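PDB 3DSQ: pyrrolysyl-tRNA synthetase from Desulfitobacterium hafniense, which probably charges its cognate tRNA with pyrrolysine in an ATP-dependent reaction, as a homodimeric class II aminoacyl-tRNA synthetase. Local coordinates for residues K58-Q63 and Y279-R284; R151-G156 and T173-T178; R205-V210 and V221-G226. One frame throughout, in Å; residues are numbered along the deposited sequence.

How the contacts relate
From the N terminus, the chain first supplies residues 58-63 on the long helix 39-68. Their partner, residues 279-284, comes near the C terminus, so contact 1 closes a loop of more than 200 residues. Contacts 2 and 3 are both nested inside that loop and follow one another in series. Each is a beta hairpin pairing, of strands 150-159 and 171-180 in contact 2 and of strands 208-213 and 219-225 in contact 3. Both belong to the same mixed sheet, with their centres about 19 Å apart. Contact 1 lies away from this sheet, its centre about 27 Å from the centre of contact 2, and ties helix 39-68 to the C-terminal hairpin.

Contact 1: residues K58-Q63 and Y279-R284; sequences KRHLEQ and YLDGVR
Leu61 and His60 of helix 39-68 pack against a tight hairpin formed by residues 279-284. A type I' turn from Leu280 to Val283 shapes this hairpin. Val283 is met by both helix residues. Val283 CG2 reaches the edge of the His60 ring, 3.4 Å from His60 CD2, while its CG1 faces Leu61.

The His60 side chain can be followed outward. His60 CB lies 3.8 Å from Val283 CG2. CG stays beside the same methyl. The ring swings toward the hairpin because CG is anti to the backbone N (chi1 -169°). His60 CD2 touches both Val283 CG2 and the carbonyl oxygen of Asp281. At the tip, His60 NE2 is 3.1 Å from Asp281 O, which lies at the ring edge and in its plane. Two waters fill in the polar side. One sits over the ring face and donates to His60 O and Asp281 OD2. The other is at the ring edge, hydrogen-bonded to His60 NE2 and donating to Asp281 OD1. The Asp281 carboxylate is also held by the backbone N of Ala72 and by a salt bridge to Lys68, and this probably helps hold the turn beside the helix.

Leu61 splits its two methyls. Leu61 CD1 meets Val283 CG1 at 3.9 Å, and Leu61 CD2 reaches Leu280 CD1 at 4.0 Å. An alanine at Leu61 would remove both branches and would probably leave Val283 CG1 and Leu280 CD1 facing a gap between helix and hairpin.

The contact thus joins helix 39-68 to the two short strands 279-280 and 283-284. It also borders the dimer interface: Leu142 of the second subunit packs on Leu280, and Leu145 of that subunit packs on Leu61.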
loop_
_atom_site.group_PDB
_atom_site.type_symbol
_atom_site.label_atom_id
_atom_site.label_comp_id
_atom_site.label_asym_id
_atom_site.label_seq_id
_atom_site.Cartn_x
_atom_site.Cartn_y
_atom_site.Cartn_z
ATOM N N LYS B 58 24.908 4.276 -6.748
ATOM C CA LYS B 58 24.933 3.067 -7.565
ATOM C C LYS B 58 25.297 1.848 -6.719
ATOM O O LYS B 58 24.744 0.776 -6.922
ATOM C CB LYS B 58 25.936 3.219 -8.715
ATOM C CG LYS B 58 25.406 3.999 -9.913
ATOM C CD LYS B 58 26.534 4.447 -10.847
ATOM C CE LYS B 58 27.410 3.284 -11.322
ATOM N NZ LYS B 58 26.693 2.305 -12.201
ATOM N N ARG B 59 26.230 2.015 -5.781
ATOM C CA ARG B 59 26.636 0.914 -4.906
ATOM C C ARG B 59 25.461 0.497 -4.035
ATOM O O ARG B 59 25.195 -0.692 -3.856
ATOM C CB ARG B 59 27.808 1.321 -3.997
ATOM C CG ARG B 59 29.126 1.535 -4.721
ATOM C CD ARG B 59 30.289 1.774 -3.754
ATOM N NE ARG B 59 31.534 2.027 -4.479
ATOM C CZ ARG B 59 32.716 2.245 -3.906
ATOM N NH1 ARG B 59 32.835 2.243 -2.585
ATOM N NH2 ARG B 59 33.786 2.463 -4.658
ATOM N N HIS B 60 24.763 1.487 -3.487
ATOM C CA HIS B 60 23.613 1.210 -2.641
ATOM C C HIS B 60 22.596 0.377 -3.411
ATOM O O HIS B 60 22.055 -0.603 -2.885
ATOM C CB HIS B 60 22.969 2.513 -2.174
ATOM C CG HIS B 60 21.943 2.322 -1.103
ATOM N ND1 HIS B 60 22.261 1.854 0.154
ATOM C CD2 HIS B 60 20.599 2.501 -1.111
ATOM C CE1 HIS B 60 21.157 1.749 0.874
ATOM N NE2 HIS B 60 20.135 2.135 0.130
ATOM N N LEU B 61 22.346 0.754 -4.663
ATOM C CA LEU B 61 21.390 0.024 -5.486
ATOM C C LEU B 61 21.805 -1.417 -5.751
ATOM O O LEU B 61 20.951 -2.290 -5.898
ATOM C CB LEU B 61 21.151 0.758 -6.814
ATOM C CG LEU B 61 20.221 1.968 -6.656
ATOM C CD1 LEU B 61 20.028 2.698 -7.979
ATOM C CD2 LEU B 61 18.882 1.479 -6.121
ATOM N N GLU B 62 23.112 -1.666 -5.815
ATOM C CA GLU B 62 23.613 -3.014 -6.051
ATOM C C GLU B 62 23.161 -3.918 -4.920
ATOM O O GLU B 62 22.760 -5.060 -5.129
ATOM C CB GLU B 62 25.140 -3.007 -6.133
ATOM C CG GLU B 62 25.661 -2.540 -7.465
ATOM C CD GLU B 62 25.135 -3.394 -8.599
ATOM O OE1 GLU B 62 25.385 -4.623 -8.585
ATOM O OE2 GLU B 62 24.472 -2.841 -9.503
ATOM N N GLN B 63 23.239 -3.378 -3.716
ATOM C CA GLN B 63 22.834 -4.070 -2.513
ATOM C C GLN B 63 21.360 -4.479 -2.657
ATOM O O GLN B 63 20.953 -5.586 -2.282
ATOM C CB GLN B 63 23.027 -3.113 -1.338
ATOM C CG GLN B 63 22.584 -3.609 0.018
ATOM C CD GLN B 63 22.706 -2.521 1.069
ATOM O OE1 GLN B 63 23.812 -2.111 1.435
ATOM N NE2 GLN B 63 21.566 -2.034 1.548
ATOM N N TYR B 279 13.029 8.010 -7.351
ATOM C CA TYR B 279 14.000 7.442 -6.423
ATOM C C TYR B 279 13.667 5.978 -6.239
ATOM O O TYR B 279 12.603 5.521 -6.651
ATOM C CB TYR B 279 13.928 8.104 -5.045
ATOM C CG TYR B 279 14.243 9.580 -4.978
ATOM C CD1 TYR B 279 13.295 10.535 -5.357
ATOM C CD2 TYR B 279 15.454 10.023 -4.447
ATOM C CE1 TYR B 279 13.540 11.891 -5.197
ATOM C CE2 TYR B 279 15.713 11.375 -4.274
ATOM C CZ TYR B 279 14.744 12.308 -4.647
ATOM O OH TYR B 279 14.957 13.640 -4.399
ATOM N N LEU B 280 14.583 5.248 -5.609
ATOM C CA LEU B 280 14.375 3.838 -5.327
ATOM C C LEU B 280 15.293 3.514 -4.163
ATOM O O LEU B 280 16.498 3.719 -4.253
ATOM C CB LEU B 280 14.754 2.967 -6.526
ATOM C CG LEU B 280 14.115 1.581 -6.703
ATOM C CD1 LEU B 280 15.122 0.676 -7.392
ATOM C CD2 LEU B 280 13.683 0.972 -5.385
ATOM N N ASP B 281 14.710 3.039 -3.067
ATOM C CA ASP B 281 15.474 2.661 -1.878
ATOM C C ASP B 281 16.454 3.763 -1.447
ATOM O O ASP B 281 17.610 3.497 -1.099
ATOM C CB ASP B 281 16.200 1.339 -2.159
ATOM C CG ASP B 281 16.772 0.683 -0.897
ATOM O OD1 ASP B 281 16.247 0.897 0.212
ATOM O OD2 ASP B 281 17.749 -0.073 -1.030
ATOM N N GLY B 282 15.969 5.003 -1.477
ATOM C CA GLY B 282 16.765 6.151 -1.079
ATOM C C GLY B 282 17.710 6.710 -2.129
ATOM O O GLY B 282 18.395 7.684 -1.860
ATOM N N VAL B 283 17.753 6.117 -3.318
ATOM C CA VAL B 283 18.666 6.582 -4.365
ATOM C C VAL B 283 17.967 7.241 -5.565
ATOM O O VAL B 283 17.061 6.659 -6.143
ATOM C CB VAL B 283 19.529 5.405 -4.896
ATOM C CG1 VAL B 283 20.554 5.915 -5.887
ATOM C CG2 VAL B 283 20.215 4.687 -3.730
ATOM N N ARG B 284 18.398 8.449 -5.936
ATOM C CA ARG B 284 17.816 9.151 -7.085
ATOM C C ARG B 284 18.228 8.321 -8.292
ATOM O O ARG B 284 19.393 7.963 -8.427
ATOM C CB ARG B 284 18.385 10.572 -7.182
ATOM C CG ARG B 284 17.843 11.407 -8.342
ATOM C CD ARG B 284 16.387 11.830 -8.149
ATOM N NE ARG B 284 15.960 12.691 -9.251
ATOM C CZ ARG B 284 15.566 12.260 -10.447
ATOM N NH1 ARG B 284 15.516 10.962 -10.723
ATOM N NH2 ARG B 284 15.259 13.139 -11.392
HETATM O O HOH W 1 20.447 -1.114 -0.953
HETATM O O HOH W 2 17.819 1.965 1.838
#

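Contact 2: residues R151-G156 and T173-T178; sequences RIFEIG and TMLNLT
Ile152 O is gripped twice by Thr178. Thr178 N approaches Ile152 O nearly end-on at 2.8 Å. The hydroxyl Thr178 OG1 donates to Ile152 O at 3.0 Å, tilted 33° from the carbonyl plane. OG1 can do so because it sits between the backbone N and the carbonyl carbon (chi1 69°). Trp139 is a further partner of this hydroxyl.

The two strands run antiparallel, 176° apart in direction. Glu154 pairs with Asn176 and Gly156 with Met174 through reciprocal backbone bonds. Between these pairs, CA-H groups point at carbonyl oxygens, as at Ile155 CA and Met174 O, 3.1 Å apart.

On the face bearing Phe153, Ile155, Leu175 and Leu177, the side chains mesh. Leu175 CD1 touches two neighbours on the facing strand. Leu175 CD1 lies 3.7 Å from Ile155 CG1 and 3.8 Å from Phe153 CD2, meeting the ring obliquely. Phe153 CB also rests on Leu177 CB at 3.7 Å. The other face carries Glu154, whose carboxylate is held by Thr94 and Arg128.

This hairpin lies within the mixed sheet of the class II synthetase core. Strand 90-91 flanks strand 150-159, and strand 250-256 flanks strand 171-180. Helices 72-85 and 187-201 pack on the Leu175 face, and helix 132-142 packs on the Glu154 face.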
loop_
_atom_site.group_PDB
_atom_site.type_symbol
_atom_site.label_atom_id
_atom_site.label_comp_id
_atom_site.label_asym_id
_atom_site.label_seq_id
_atom_site.Cartn_x
_atom_site.Cartn_y
_atom_site.Cartn_z
ATOM N N ARG B 151 -6.539 -5.095 20.383
ATOM C CA ARG B 151 -5.354 -4.511 19.763
ATOM C C ARG B 151 -5.422 -4.598 18.245
ATOM O O ARG B 151 -5.435 -5.687 17.673
ATOM C CB ARG B 151 -4.093 -5.213 20.278
ATOM C CG ARG B 151 -3.826 -4.917 21.733
ATOM C CD ARG B 151 -2.478 -5.437 22.208
ATOM N NE ARG B 151 -2.097 -4.753 23.442
ATOM C CZ ARG B 151 -1.001 -5.011 24.146
ATOM N NH1 ARG B 151 -0.150 -5.952 23.750
ATOM N NH2 ARG B 151 -0.758 -4.318 25.250
ATOM N N ILE B 152 -5.454 -3.434 17.605
ATOM C CA ILE B 152 -5.549 -3.352 16.154
ATOM C C ILE B 152 -4.600 -2.309 15.548
ATOM O O ILE B 152 -4.327 -1.282 16.160
ATOM C CB ILE B 152 -7.001 -2.997 15.762
ATOM C CG1 ILE B 152 -7.920 -4.175 16.082
ATOM C CG2 ILE B 152 -7.081 -2.595 14.308
ATOM C CD1 ILE B 152 -7.756 -5.353 15.179
ATOM N N PHE B 153 -4.091 -2.578 14.350
ATOM C CA PHE B 153 -3.221 -1.617 13.683
ATOM C C PHE B 153 -3.305 -1.768 12.180
ATOM O O PHE B 153 -3.735 -2.803 11.682
ATOM C CB PHE B 153 -1.756 -1.767 14.118
ATOM C CG PHE B 153 -1.036 -2.921 13.476
ATOM C CD1 PHE B 153 -1.198 -4.214 13.954
ATOM C CD2 PHE B 153 -0.158 -2.703 12.413
ATOM C CE1 PHE B 153 -0.493 -5.275 13.389
ATOM C CE2 PHE B 153 0.552 -3.753 11.838
ATOM C CZ PHE B 153 0.386 -5.043 12.326
ATOM N N GLU B 154 -2.923 -0.709 11.469
ATOM C CA GLU B 154 -2.899 -0.716 10.012
ATOM C C GLU B 154 -1.709 0.105 9.537
ATOM O O GLU B 154 -1.332 1.100 10.147
ATOM C CB GLU B 154 -4.205 -0.149 9.403
ATOM C CG GLU B 154 -4.212 -0.183 7.845
ATOM C CD GLU B 154 -5.570 0.154 7.200
ATOM O OE1 GLU B 154 -5.669 0.090 5.950
ATOM O OE2 GLU B 154 -6.531 0.473 7.929
ATOM N N ILE B 155 -1.100 -0.350 8.456
ATOM C CA ILE B 155 0.033 0.330 7.849
ATOM C C ILE B 155 -0.484 0.604 6.445
ATOM O O ILE B 155 -0.810 -0.328 5.726
ATOM C CB ILE B 155 1.260 -0.593 7.727
ATOM C CG1 ILE B 155 1.768 -0.993 9.121
ATOM C CG2 ILE B 155 2.348 0.116 6.927
ATOM C CD1 ILE B 155 3.017 -1.893 9.094
ATOM N N GLY B 156 -0.589 1.865 6.052
ATOM C CA GLY B 156 -1.102 2.108 4.720
ATOM C C GLY B 156 -1.065 3.537 4.229
ATOM O O GLY B 156 -0.965 4.491 4.993
ATOM N N THR B 173 2.887 6.909 3.919
ATOM C CA THR B 173 2.529 5.669 4.584
ATOM C C THR B 173 2.439 5.901 6.078
ATOM O O THR B 173 3.375 6.403 6.701
ATOM C CB THR B 173 3.581 4.572 4.308
ATOM O OG1 THR B 173 3.928 4.577 2.914
ATOM C CG2 THR B 173 3.030 3.188 4.679
ATOM N N MET B 174 1.301 5.528 6.645
ATOM C CA MET B 174 1.058 5.675 8.067
ATOM C C MET B 174 0.927 4.320 8.723
ATOM O O MET B 174 0.379 3.383 8.138
ATOM C CB MET B 174 -0.247 6.439 8.340
ATOM C CG MET B 174 -0.190 7.927 8.061
ATOM S SD MET B 174 0.996 8.787 9.111
ATOM C CE MET B 174 2.259 9.021 7.958
ATOM N N LEU B 175 1.467 4.239 9.935
ATOM C CA LEU B 175 1.370 3.059 10.772
ATOM C C LEU B 175 0.555 3.633 11.917
ATOM O O LEU B 175 0.904 4.672 12.466
ATOM C CB LEU B 175 2.736 2.614 11.308
ATOM C CG LEU B 175 2.676 1.843 12.646
ATOM C CD1 LEU B 175 1.830 0.590 12.500
ATOM C CD2 LEU B 175 4.085 1.485 13.114
ATOM N N ASN B 176 -0.549 2.994 12.257
ATOM C CA ASN B 176 -1.347 3.498 13.355
ATOM C C ASN B 176 -1.726 2.298 14.182
ATOM O O ASN B 176 -2.503 1.472 13.731
ATOM C CB ASN B 176 -2.614 4.191 12.842
ATOM C CG ASN B 176 -3.323 4.982 13.925
ATOM O OD1 ASN B 176 -3.409 4.551 15.077
ATOM N ND2 ASN B 176 -3.847 6.144 13.555
ATOM N N LEU B 177 -1.154 2.183 15.378
ATOM C CA LEU B 177 -1.492 1.058 16.233
ATOM C C LEU B 177 -2.338 1.538 17.391
ATOM O O LEU B 177 -2.177 2.651 17.882
ATOM C CB LEU B 177 -0.240 0.319 16.723
ATOM C CG LEU B 177 0.979 0.984 17.355
ATOM C CD1 LEU B 177 0.582 2.066 18.324
ATOM C CD2 LEU B 177 1.774 -0.118 18.067
ATOM N N THR B 178 -3.247 0.684 17.829
ATOM C CA THR B 178 -4.164 1.067 18.883
ATOM C C THR B 178 -4.553 -0.080 19.776
ATOM O O THR B 178 -4.387 -1.242 19.429
ATOM C CB THR B 178 -5.477 1.581 18.286
ATOM O OG1 THR B 178 -6.159 0.477 17.673
ATOM C CG2 THR B 178 -5.212 2.642 17.215
#

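Contact 3: residues R205-V210 and V221-G226; sequences REFELV and VDVMKG
With Phe207 CG between the backbone N and the carbonyl carbon (chi1 64°), the ring lies where CD1 meets Val223 CG1, itself anti to the backbone N. Phe207 CD1 approaches Val223 CG1 obliquely at 3.8 Å. The other methyl, Val223 CG2, runs beside Leu209 with both side chains pointing the same way. Leu209 CD2 is 3.8 Å from Val223 CG2 and also touches the Phe207 ring at its edge, in plane. Three apolar groups thus meet on one face.

On the other face, the Val210 and Met224 side chains cross at a slant. Val210 CG2 and Met224 CE are only 3.3 Å apart, tighter than usual packing. The bend in Met224 at chi3 carries the methyl to this spot.

The strands pair through four backbone bonds. Glu208 and Met224 exchange two of them, as do Val210 and Asp222. Met224 N donates to Glu208 O at 2.8 Å, and Asp222 N to Val210 O at 2.6 Å.

Beyond the strand pairing, Lys225 is fully extended and passes its methylenes across the carbonyl oxygen of Glu206. Lys225 CG is 3.2 Å from Glu206 O. The ammonium group stops short of a salt bridge: Lys225 NZ is 4.0 Å from Glu206 OE1. One water links NZ weakly to the backbone N of Glu206.

Leu199 of helix 187-201 packs on Phe207 and Val223, and strand 228-236 continues the sheet beyond strand 219-225. The chemistry therefore differs by region. Backbone bonds set the register, and apolar groups fill the side turned to the helix. At the Glu206 end, the opposite charges are likely to add only a modest attraction.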
loop_
_atom_site.group_PDB
_atom_site.type_symbol
_atom_site.label_atom_id
_atom_site.label_comp_id
_atom_site.label_asym_id
_atom_site.label_seq_id
_atom_site.Cartn_x
_atom_site.Cartn_y
_atom_site.Cartn_z
ATOM N N ARG B 205 17.091 3.902 18.240
ATOM C CA ARG B 205 17.318 3.739 19.669
ATOM C C ARG B 205 17.487 5.040 20.450
ATOM O O ARG B 205 17.711 5.015 21.659
ATOM C CB ARG B 205 18.536 2.833 19.887
ATOM C CG ARG B 205 18.565 1.611 18.966
ATOM C CD ARG B 205 19.513 0.536 19.476
ATOM N NE ARG B 205 18.935 -0.227 20.583
ATOM C CZ ARG B 205 19.627 -1.042 21.376
ATOM N NH1 ARG B 205 20.933 -1.204 21.191
ATOM N NH2 ARG B 205 19.015 -1.700 22.352
ATOM N N GLU B 206 17.378 6.171 19.758
ATOM C CA GLU B 206 17.500 7.482 20.392
ATOM C C GLU B 206 16.218 8.279 20.175
ATOM O O GLU B 206 15.937 8.708 19.056
ATOM C CB GLU B 206 18.668 8.274 19.794
ATOM C CG GLU B 206 20.033 7.612 19.909
ATOM C CD GLU B 206 21.161 8.559 19.530
ATOM O OE1 GLU B 206 21.093 9.156 18.434
ATOM O OE2 GLU B 206 22.115 8.705 20.326
ATOM N N PHE B 207 15.447 8.486 21.239
ATOM C CA PHE B 207 14.202 9.242 21.130
ATOM C C PHE B 207 13.665 9.632 22.501
ATOM O O PHE B 207 14.032 9.039 23.517
ATOM C CB PHE B 207 13.155 8.411 20.390
ATOM C CG PHE B 207 12.752 7.167 21.122
ATOM C CD1 PHE B 207 11.686 7.182 22.012
ATOM C CD2 PHE B 207 13.461 5.984 20.948
ATOM C CE1 PHE B 207 11.331 6.038 22.722
ATOM C CE2 PHE B 207 13.117 4.836 21.652
ATOM C CZ PHE B 207 12.047 4.863 22.542
ATOM N N GLU B 208 12.792 10.632 22.521
ATOM C CA GLU B 208 12.191 11.100 23.764
ATOM C C GLU B 208 10.668 11.164 23.646
ATOM O O GLU B 208 10.119 11.337 22.557
ATOM C CB GLU B 208 12.743 12.484 24.131
ATOM C CG GLU B 208 12.345 13.598 23.172
ATOM C CD GLU B 208 12.868 14.959 23.605
ATOM O OE1 GLU B 208 12.637 15.340 24.774
ATOM O OE2 GLU B 208 13.503 15.647 22.775
ATOM N N LEU B 209 9.989 11.025 24.777
ATOM C CA LEU B 209 8.535 11.064 24.805
ATOM C C LEU B 209 8.067 12.411 25.345
ATOM O O LEU B 209 8.392 12.786 26.467
ATOM C CB LEU B 209 8.015 9.926 25.683
ATOM C CG LEU B 209 8.615 8.565 25.317
ATOM C CD1 LEU B 209 8.198 7.521 26.336
ATOM C CD2 LEU B 209 8.168 8.166 23.921
ATOM N N VAL B 210 7.308 13.138 24.537
ATOM C CA VAL B 210 6.811 14.445 24.939
ATOM C C VAL B 210 5.310 14.413 25.186
ATOM O O VAL B 210 4.527 14.223 24.259
ATOM C CB VAL B 210 7.117 15.503 23.865
ATOM C CG1 VAL B 210 6.553 16.851 24.281
ATOM C CG2 VAL B 210 8.618 15.597 23.651
ATOM N N VAL B 221 0.835 12.274 23.507
ATOM C CA VAL B 221 2.223 11.870 23.705
ATOM C C VAL B 221 2.948 11.896 22.360
ATOM O O VAL B 221 2.754 11.014 21.525
ATOM C CB VAL B 221 2.318 10.447 24.301
ATOM C CG1 VAL B 221 3.772 9.994 24.354
ATOM C CG2 VAL B 221 1.722 10.431 25.693
ATOM N N ASP B 222 3.779 12.914 22.155
ATOM C CA ASP B 222 4.529 13.062 20.913
ATOM C C ASP B 222 5.937 12.497 21.023
ATOM O O ASP B 222 6.764 13.020 21.770
ATOM C CB ASP B 222 4.596 14.539 20.524
ATOM C CG ASP B 222 3.234 15.110 20.181
ATOM O OD1 ASP B 222 3.123 16.342 20.009
ATOM O OD2 ASP B 222 2.267 14.324 20.078
ATOM N N VAL B 223 6.204 11.427 20.279
ATOM C CA VAL B 223 7.521 10.799 20.288
ATOM C C VAL B 223 8.461 11.588 19.381
ATOM O O VAL B 223 8.082 11.985 18.276
ATOM C CB VAL B 223 7.452 9.341 19.793
ATOM C CG1 VAL B 223 8.803 8.674 19.969
ATOM C CG2 VAL B 223 6.377 8.581 20.559
ATOM N N MET B 224 9.688 11.822 19.846
ATOM C CA MET B 224 10.647 12.593 19.061
ATOM C C MET B 224 12.118 12.291 19.320
ATOM O O MET B 224 12.492 11.708 20.332
ATOM C CB MET B 224 10.435 14.086 19.303
ATOM C CG MET B 224 8.993 14.547 19.258
ATOM S SD MET B 224 8.906 16.323 19.151
ATOM C CE MET B 224 9.609 16.776 20.723
ATOM N N LYS B 225 12.947 12.715 18.375
ATOM C CA LYS B 225 14.389 12.566 18.470
ATOM C C LYS B 225 14.853 14.006 18.329
ATOM O O LYS B 225 14.774 14.586 17.244
ATOM C CB LYS B 225 14.926 11.715 17.316
ATOM C CG LYS B 225 16.413 11.400 17.413
ATOM C CD LYS B 225 16.872 10.569 16.226
ATOM C CE LYS B 225 18.376 10.312 16.270
ATOM N NZ LYS B 225 18.833 9.499 15.108
ATOM N N GLY B 226 15.315 14.594 19.428
ATOM C CA GLY B 226 15.733 15.982 19.379
ATOM C C GLY B 226 14.514 16.809 19.011
ATOM O O GLY B 226 13.444 16.621 19.589
HETATM O O HOH W 3 18.882 6.593 16.897
#